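Local atomic coordinates of coenzyme PQQ synthesis protein B (Methylobacterium extorquens, PDB entry 4Z7R), a protein that belongs to the metallo-beta-lactamase-fold proteins of pyrroloquinoline quinone biosynthesis and may take part in carrying PQQ or its precursor to the periplasm. Residues 4-12 with 261-269; 53-61 with 93-101. One frame throughout, in Å; residues are numbered along the deposited sequence.

Interaction 1: 4-12 with 261-269. With ZN (zinc ion), chain D; ZN (zinc ion), chain C.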
loop_
_atom_site.group_PDB
_atom_site.type_symbol
_atom_site.label_atom_id
_atom_site.label_comp_id
_atom_site.label_asym_id
_atom_site.label_seq_id
_atom_site.Cartn_x
_atom_site.Cartn_y
_atom_site.Cartn_z
ATOM N N VAL A 4 16.472 -5.316 -8.720
ATOM C CA VAL A 4 15.243 -4.839 -9.339
ATOM C C VAL A 4 14.690 -3.652 -8.559
ATOM O O VAL A 4 14.533 -3.701 -7.337
ATOM C CB VAL A 4 14.173 -5.958 -9.461
ATOM C CG1 VAL A 4 13.891 -6.607 -8.118
ATOM C CG2 VAL A 4 12.894 -5.408 -10.089
ATOM N N ILE A 5 14.433 -2.566 -9.277
ATOM C CA ILE A 5 13.821 -1.392 -8.680
ATOM C C ILE A 5 12.307 -1.573 -8.688
ATOM O O ILE A 5 11.676 -1.530 -9.742
ATOM C CB ILE A 5 14.220 -0.110 -9.431
ATOM C CG1 ILE A 5 15.745 0.056 -9.402
ATOM C CG2 ILE A 5 13.520 1.100 -8.829
ATOM C CD1 ILE A 5 16.248 1.306 -10.082
ATOM N N LEU A 6 11.736 -1.806 -7.509
ATOM C CA LEU A 6 10.306 -2.077 -7.388
ATOM C C LEU A 6 9.490 -0.791 -7.432
ATOM O O LEU A 6 8.433 -0.735 -8.059
ATOM C CB LEU A 6 10.012 -2.836 -6.094
ATOM C CG LEU A 6 10.684 -4.201 -5.936
ATOM C CD1 LEU A 6 10.358 -4.768 -4.574
ATOM C CD2 LEU A 6 10.242 -5.157 -7.029
ATOM N N GLY A 7 9.990 0.237 -6.756
ATOM C CA GLY A 7 9.352 1.539 -6.762
ATOM C C GLY A 7 10.414 2.606 -6.905
ATOM O O GLY A 7 11.401 2.617 -6.168
ATOM N N SER A 8 10.203 3.521 -7.844
ATOM C CA SER A 8 11.220 4.512 -8.174
ATOM C C SER A 8 10.783 5.914 -7.780
ATOM O O SER A 8 11.525 6.879 -7.971
ATOM C CB SER A 8 11.542 4.469 -9.670
ATOM O OG SER A 8 10.355 4.544 -10.447
ATOM N N ALA A 9 9.581 6.027 -7.227
ATOM C CA ALA A 9 9.059 7.329 -6.833
ATOM C C ALA A 9 9.302 7.629 -5.357
ATOM O O ALA A 9 9.545 6.728 -4.557
ATOM C CB ALA A 9 7.575 7.420 -7.142
ATOM N N ALA A 10 9.234 8.910 -5.013
ATOM C CA ALA A 10 9.240 9.350 -3.624
ATOM C C ALA A 10 7.886 9.070 -2.985
ATOM O O ALA A 10 6.990 8.523 -3.631
ATOM C CB ALA A 10 9.577 10.828 -3.533
ATOM N N GLY A 11 7.756 9.411 -1.705
ATOM C CA GLY A 11 6.481 9.318 -1.017
ATOM C C GLY A 11 5.364 9.897 -1.866
ATOM O O GLY A 11 5.523 10.959 -2.465
ATOM N N GLY A 12 4.248 9.180 -1.942
ATOM C CA GLY A 12 3.103 9.612 -2.724
ATOM C C GLY A 12 3.008 8.897 -4.060
ATOM O O GLY A 12 1.921 8.739 -4.621
ATOM N N ARG A 261 25.182 5.506 -12.603
ATOM C CA ARG A 261 24.478 6.460 -11.753
ATOM C C ARG A 261 22.982 6.400 -12.023
ATOM O O ARG A 261 22.547 6.596 -13.155
ATOM C CB ARG A 261 24.988 7.886 -11.987
ATOM C CG ARG A 261 26.411 8.161 -11.516
ATOM C CD ARG A 261 26.922 9.473 -12.103
ATOM N NE ARG A 261 28.101 9.993 -11.410
ATOM C CZ ARG A 261 29.341 9.567 -11.618
ATOM N NH1 ARG A 261 29.575 8.609 -12.502
ATOM N NH2 ARG A 261 30.350 10.102 -10.943
ATOM N N VAL A 262 22.200 6.109 -10.989
ATOM C CA VAL A 262 20.752 5.998 -11.136
ATOM C C VAL A 262 20.014 6.782 -10.056
ATOM O O VAL A 262 20.272 6.610 -8.866
ATOM C CB VAL A 262 20.280 4.525 -11.080
ATOM C CG1 VAL A 262 18.778 4.441 -11.334
ATOM C CG2 VAL A 262 21.045 3.670 -12.080
ATOM N N PHE A 263 19.102 7.653 -10.477
ATOM C CA PHE A 263 18.253 8.370 -9.537
ATOM C C PHE A 263 17.028 7.543 -9.181
ATOM O O PHE A 263 16.343 7.039 -10.065
ATOM C CB PHE A 263 17.806 9.718 -10.111
ATOM C CG PHE A 263 18.838 10.800 -10.002
ATOM C CD1 PHE A 263 19.320 11.189 -8.762
ATOM C CD2 PHE A 263 19.305 11.446 -11.132
ATOM C CE1 PHE A 263 20.264 12.196 -8.654
ATOM C CE2 PHE A 263 20.246 12.457 -11.030
ATOM C CZ PHE A 263 20.727 12.828 -9.790
ATOM N N VAL A 264 16.765 7.403 -7.886
ATOM C CA VAL A 264 15.522 6.813 -7.407
ATOM C C VAL A 264 14.846 7.788 -6.447
ATOM O O VAL A 264 15.354 8.889 -6.223
ATOM C CB VAL A 264 15.760 5.457 -6.703
ATOM C CG1 VAL A 264 16.386 4.463 -7.669
ATOM C CG2 VAL A 264 16.646 5.637 -5.478
ATOM N N HIS A 265 13.705 7.384 -5.889
ATOM C CA HIS A 265 12.971 8.199 -4.922
ATOM C C HIS A 265 12.634 9.568 -5.504
ATOM O O HIS A 265 12.820 10.594 -4.852
ATOM C CB HIS A 265 13.782 8.355 -3.628
ATOM C CG HIS A 265 12.981 8.848 -2.464
ATOM N ND1 HIS A 265 12.747 10.188 -2.235
ATOM C CD2 HIS A 265 12.372 8.181 -1.456
ATOM C CE1 HIS A 265 12.022 10.323 -1.140
ATOM N NE2 HIS A 265 11.780 9.120 -0.648
ATOM N N ILE A 266 12.155 9.576 -6.743
ATOM C CA ILE A 266 11.836 10.813 -7.448
ATOM C C ILE A 266 10.412 11.292 -7.159
ATOM O O ILE A 266 9.453 10.553 -7.366
ATOM C CB ILE A 266 12.024 10.631 -8.961
ATOM C CG1 ILE A 266 13.436 10.107 -9.244
ATOM C CG2 ILE A 266 11.779 11.938 -9.689
ATOM C CD1 ILE A 266 13.587 9.429 -10.582
ATOM N N ASN A 267 10.273 12.529 -6.687
ATOM C CA ASN A 267 8.949 13.043 -6.340
ATOM C C ASN A 267 8.118 13.330 -7.580
ATOM O O ASN A 267 8.660 13.613 -8.646
ATOM C CB ASN A 267 9.048 14.306 -5.487
ATOM C CG ASN A 267 7.768 14.587 -4.718
ATOM O OD1 ASN A 267 7.248 13.711 -4.032
ATOM N ND2 ASN A 267 7.245 15.804 -4.844
ATOM N N ASN A 268 6.799 13.270 -7.428
ATOM C CA ASN A 268 5.889 13.485 -8.546
ATOM C C ASN A 268 6.054 14.859 -9.191
ATOM O O ASN A 268 5.624 15.073 -10.318
ATOM C CB ASN A 268 4.438 13.301 -8.093
ATOM C CG ASN A 268 3.978 14.387 -7.139
ATOM O OD1 ASN A 268 3.527 15.453 -7.566
ATOM N ND2 ASN A 268 4.087 14.123 -5.842
ATOM N N THR A 269 6.672 15.788 -8.467
ATOM C CA THR A 269 6.863 17.151 -8.953
ATOM C C THR A 269 8.162 17.351 -9.738
ATOM O O THR A 269 8.472 18.464 -10.159
ATOM C CB THR A 269 6.853 18.147 -7.784
ATOM O OG1 THR A 269 7.820 17.736 -6.810
ATOM C CG2 THR A 269 5.482 18.182 -7.127
HETATM ZN ZN ZN D . 10.462 8.864 0.979
HETATM ZN ZN ZN C . 1.847 15.821 -8.750
HETATM O O HOH W 1 12.869 4.796 -5.266
HETATM O O HOH W 2 5.482 11.502 -5.333
HETATM O O HOH W 3 9.199 10.720 0.659
HETATM O O HOH W 4 11.758 8.221 2.404
#
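With CG of H265 turned trans to its own backbone N (chi1 -164°), the imidazole lies alongside A10 and presents one face to its methyl group. A10 CB sits over that face, displaced toward the rim, 3.7 Å from the ring centroid in a CH-pi contact. This is the metal centre of a metallo-beta-lactamase fold, where loops following strands 2-5 and 260-264, one from each sheet, run side by side. H265 NE2 binds zinc at 2.1 Å together with D92 and two waters, while ND1 is hydrogen-bonded to T218 OG1; ligation at one nitrogen and this bond at the other should fix the ring's rotation.

A single bridge between A9 and I266 ties the backbones. I266 N donates to S8 O in a nearly straight bond of 3.0 Å. The return bond, A10 N to I266 O at 2.9 Å, arrives well above the carbonyl plane. A water spans the same join, donating a hydrogen bond to G7 O and accepting one from H265 N. Further back toward the strands, the contact turns apolar: I5 CD1 lies 4.0 Å from V264 CG1 and also touches V262 CG1, with L214 of strand 212-216 against all three side chains.

Beyond the bridge, N267 CB and OD1 pack against A10 CB, and N267 ND2 is held by T269 OG1. N268 OD1 binds the second zinc at 2.1 Å, completing a site with C19, C21 and C24. The amide's other end is tied to 4-12 through water: N268 ND2 donates to a water 3.0 Å away, which in turn donates to G11 O.

Interaction 2: 53-61 with 93-101; sequences LLNASPDIR and HVAGLLTLR
N55 lays its side-chain amide flat over the imidazole of H93, the two planes only 8° apart. Starting from the backbone, N55 CB meets H93 CD2 at 3.5 Å, and CG lies 3.4 Å from H93 CG. OD1 reaches back over H93 CG and CB, while ND2 stands over the middle of the ring, 3.4 Å above its plane, stacked rather than hydrogen-bonded. The amide's own bonds go elsewhere, OD1 accepting from T87 N and ND2 pairing with Y192 OH, and H93 ND1 bonds to N88.

A56 grips the helical turn at both its backbone ends: its N donates to H93 O, and its O accepts from G96 N, each at 2.7 Å. Having no side chain, G96 brings its CA to 3.1 Å from S57 O. I60, with CG1 trans to N (chi1 -174°), sends CD1 onto L100 CD2 at 3.7 Å and sets CG2 against T99 CB.

R61 bonds to P15 O and forms a salt bridge with D59, both of the second subunit. The contact joins the loop after strand 51-54 and the start of helix 60-66 to helix 91-94 and the 3-10 segment that follows, with L97 and L100 against strands 81-85 and 106-110.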
loop_
_atom_site.group_PDB
_atom_site.type_symbol
_atom_site.label_atom_id
_atom_site.label_comp_id
_atom_site.label_asym_id
_atom_site.label_seq_id
_atom_site.Cartn_x
_atom_site.Cartn_y
_atom_site.Cartn_z
ATOM N N LEU A 53 14.741 -7.468 0.531
ATOM C CA LEU A 53 13.929 -6.297 0.237
ATOM C C LEU A 53 14.472 -5.078 0.965
ATOM O O LEU A 53 14.624 -5.091 2.184
ATOM C CB LEU A 53 12.471 -6.540 0.635
ATOM C CG LEU A 53 11.451 -5.525 0.124
ATOM C CD1 LEU A 53 11.170 -5.756 -1.340
ATOM C CD2 LEU A 53 10.167 -5.616 0.934
ATOM N N LEU A 54 14.768 -4.023 0.215
ATOM C CA LEU A 54 15.202 -2.776 0.827
ATOM C C LEU A 54 14.035 -1.799 0.868
ATOM O O LEU A 54 13.594 -1.301 -0.167
ATOM C CB LEU A 54 16.399 -2.186 0.082
ATOM C CG LEU A 54 17.698 -2.945 0.395
ATOM C CD1 LEU A 54 18.017 -3.965 -0.688
ATOM C CD2 LEU A 54 18.864 -1.999 0.617
ATOM N N ASN A 55 13.537 -1.569 2.083
ATOM C CA ASN A 55 12.349 -0.763 2.370
ATOM C C ASN A 55 11.069 -1.466 1.917
ATOM O O ASN A 55 11.070 -2.262 0.971
ATOM C CB ASN A 55 12.485 0.646 1.773
ATOM C CG ASN A 55 13.601 1.447 2.419
ATOM O OD1 ASN A 55 13.736 1.469 3.644
ATOM N ND2 ASN A 55 14.406 2.111 1.598
ATOM N N ALA A 56 9.972 -1.144 2.593
ATOM C CA ALA A 56 8.688 -1.793 2.346
ATOM C C ALA A 56 7.608 -0.730 2.157
ATOM O O ALA A 56 7.081 -0.185 3.126
ATOM C CB ALA A 56 8.309 -2.747 3.464
ATOM N N SER A 57 7.299 -0.433 0.899
ATOM C CA SER A 57 6.452 0.705 0.547
ATOM C C SER A 57 4.959 0.379 0.637
ATOM O O SER A 57 4.578 -0.788 0.650
ATOM C CB SER A 57 6.806 1.186 -0.865
ATOM O OG SER A 57 5.908 0.657 -1.821
ATOM N N PRO A 58 4.103 1.418 0.705
ATOM C CA PRO A 58 2.653 1.193 0.716
ATOM C C PRO A 58 2.152 0.439 -0.521
ATOM O O PRO A 58 1.051 -0.109 -0.494
ATOM C CB PRO A 58 2.078 2.614 0.754
ATOM C CG PRO A 58 3.155 3.436 1.379
ATOM C CD PRO A 58 4.432 2.847 0.867
ATOM N N ASP A 59 2.951 0.426 -1.585
ATOM C CA ASP A 59 2.576 -0.227 -2.836
ATOM C C ASP A 59 3.108 -1.655 -2.945
ATOM O O ASP A 59 3.062 -2.249 -4.020
ATOM C CB ASP A 59 3.097 0.574 -4.028
ATOM C CG ASP A 59 2.596 2.005 -4.042
ATOM O OD1 ASP A 59 1.383 2.211 -4.248
ATOM O OD2 ASP A 59 3.422 2.923 -3.853
ATOM N N ILE A 60 3.612 -2.201 -1.843
ATOM C CA ILE A 60 4.409 -3.426 -1.901
ATOM C C ILE A 60 3.659 -4.603 -2.529
ATOM O O ILE A 60 4.261 -5.434 -3.211
ATOM C CB ILE A 60 4.918 -3.827 -0.496
ATOM C CG1 ILE A 60 5.873 -5.022 -0.588
ATOM C CG2 ILE A 60 3.757 -4.129 0.441
ATOM C CD1 ILE A 60 6.501 -5.403 0.732
ATOM N N ARG A 61 2.346 -4.668 -2.327
ATOM C CA ARG A 61 1.576 -5.765 -2.890
ATOM C C ARG A 61 1.525 -5.672 -4.418
ATOM O O ARG A 61 1.642 -6.681 -5.112
ATOM C CB ARG A 61 0.167 -5.802 -2.301
ATOM C CG ARG A 61 -0.570 -7.051 -2.700
ATOM C CD ARG A 61 -1.890 -7.232 -1.986
ATOM N NE ARG A 61 -2.654 -8.256 -2.683
ATOM C CZ ARG A 61 -3.412 -8.011 -3.743
ATOM N NH1 ARG A 61 -4.056 -9.002 -4.340
ATOM N NH2 ARG A 61 -3.528 -6.770 -4.200
ATOM N N HIS A 93 8.527 4.028 3.418
ATOM C CA HIS A 93 9.502 2.942 3.559
ATOM C C HIS A 93 9.071 1.824 4.516
ATOM O O HIS A 93 9.634 0.728 4.476
ATOM C CB HIS A 93 10.856 3.500 4.000
ATOM C CG HIS A 93 11.619 4.173 2.903
ATOM N ND1 HIS A 93 12.605 5.104 3.142
ATOM C CD2 HIS A 93 11.553 4.033 1.556
ATOM C CE1 HIS A 93 13.107 5.518 1.993
ATOM N NE2 HIS A 93 12.485 4.883 1.014
ATOM N N VAL A 94 8.097 2.094 5.382
ATOM C CA VAL A 94 7.722 1.111 6.403
ATOM C C VAL A 94 6.280 0.603 6.311
ATOM O O VAL A 94 5.960 -0.440 6.881
ATOM C CB VAL A 94 7.930 1.674 7.829
ATOM C CG1 VAL A 94 9.364 2.147 8.017
ATOM C CG2 VAL A 94 6.941 2.799 8.117
ATOM N N ALA A 95 5.412 1.328 5.609
ATOM C CA ALA A 95 3.993 0.959 5.556
ATOM C C ALA A 95 3.775 -0.435 4.967
ATOM O O ALA A 95 2.841 -1.140 5.354
ATOM C CB ALA A 95 3.201 1.990 4.763
ATOM N N GLY A 96 4.649 -0.836 4.050
ATOM C CA GLY A 96 4.547 -2.141 3.419
ATOM C C GLY A 96 4.681 -3.327 4.357
ATOM O O GLY A 96 4.259 -4.439 4.027
ATOM N N LEU A 97 5.267 -3.095 5.525
ATOM C CA LEU A 97 5.461 -4.161 6.502
ATOM C C LEU A 97 4.120 -4.739 6.948
ATOM O O LEU A 97 4.024 -5.918 7.281
ATOM C CB LEU A 97 6.246 -3.649 7.710
ATOM C CG LEU A 97 7.687 -3.208 7.443
ATOM C CD1 LEU A 97 8.303 -2.606 8.698
ATOM C CD2 LEU A 97 8.522 -4.371 6.942
ATOM N N LEU A 98 3.084 -3.904 6.941
ATOM C CA LEU A 98 1.747 -4.335 7.342
ATOM C C LEU A 98 1.168 -5.379 6.390
ATOM O O LEU A 98 0.248 -6.115 6.747
ATOM C CB LEU A 98 0.804 -3.131 7.426
ATOM C CG LEU A 98 1.165 -2.061 8.456
ATOM C CD1 LEU A 98 0.143 -0.929 8.443
ATOM C CD2 LEU A 98 1.270 -2.674 9.843
ATOM N N THR A 99 1.708 -5.431 5.176
ATOM C CA THR A 99 1.281 -6.399 4.171
ATOM C C THR A 99 1.978 -7.748 4.374
ATOM O O THR A 99 1.422 -8.804 4.067
ATOM C CB THR A 99 1.558 -5.854 2.746
ATOM O OG1 THR A 99 0.538 -4.916 2.390
ATOM C CG2 THR A 99 1.594 -6.966 1.704
ATOM N N LEU A 100 3.181 -7.712 4.936
ATOM C CA LEU A 100 3.994 -8.919 5.086
ATOM C C LEU A 100 3.660 -9.681 6.368
ATOM O O LEU A 100 4.545 -9.979 7.172
ATOM C CB LEU A 100 5.479 -8.554 5.062
ATOM C CG LEU A 100 5.915 -7.717 3.858
ATOM C CD1 LEU A 100 7.376 -7.317 3.967
ATOM C CD2 LEU A 100 5.652 -8.467 2.558
ATOM N N ARG A 101 2.382 -10.006 6.551
ATOM C CA ARG A 101 1.887 -10.423 7.862
ATOM C C ARG A 101 1.405 -11.873 7.983
ATOM O O ARG A 101 1.302 -12.395 9.093
ATOM C CB ARG A 101 0.746 -9.496 8.284
ATOM C CG ARG A 101 -0.457 -9.537 7.360
ATOM C CD ARG A 101 -1.562 -8.604 7.840
ATOM N NE ARG A 101 -2.758 -8.701 7.006
ATOM C CZ ARG A 101 -2.975 -7.969 5.918
ATOM N NH1 ARG A 101 -4.088 -8.134 5.219
ATOM N NH2 ARG A 101 -2.082 -7.068 5.529
#

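How the interactions relate
Both contacts are largely buried and share the sheet containing strands 2-5 and 51-54, but interaction 1 lies nearer the centre of the chain, where it joins that sheet to the other, whereas interaction 2 fastens a helical segment against the first sheet. L6 CD1 lies 3.5 Å from L53 CD1, and H265 CD2 also approaches H93 NE2. Each has two backbone hydrogen bonds; 4-12 with 261-269 combines them with water bridges and ligands to both zinc ions, while 53-61 with 93-101 adds an amide-imidazole stack and apolar packing, with no metal ligand of its own. Each also reaches the second subunit: G12 O accepts from R61 NE of the partner chain.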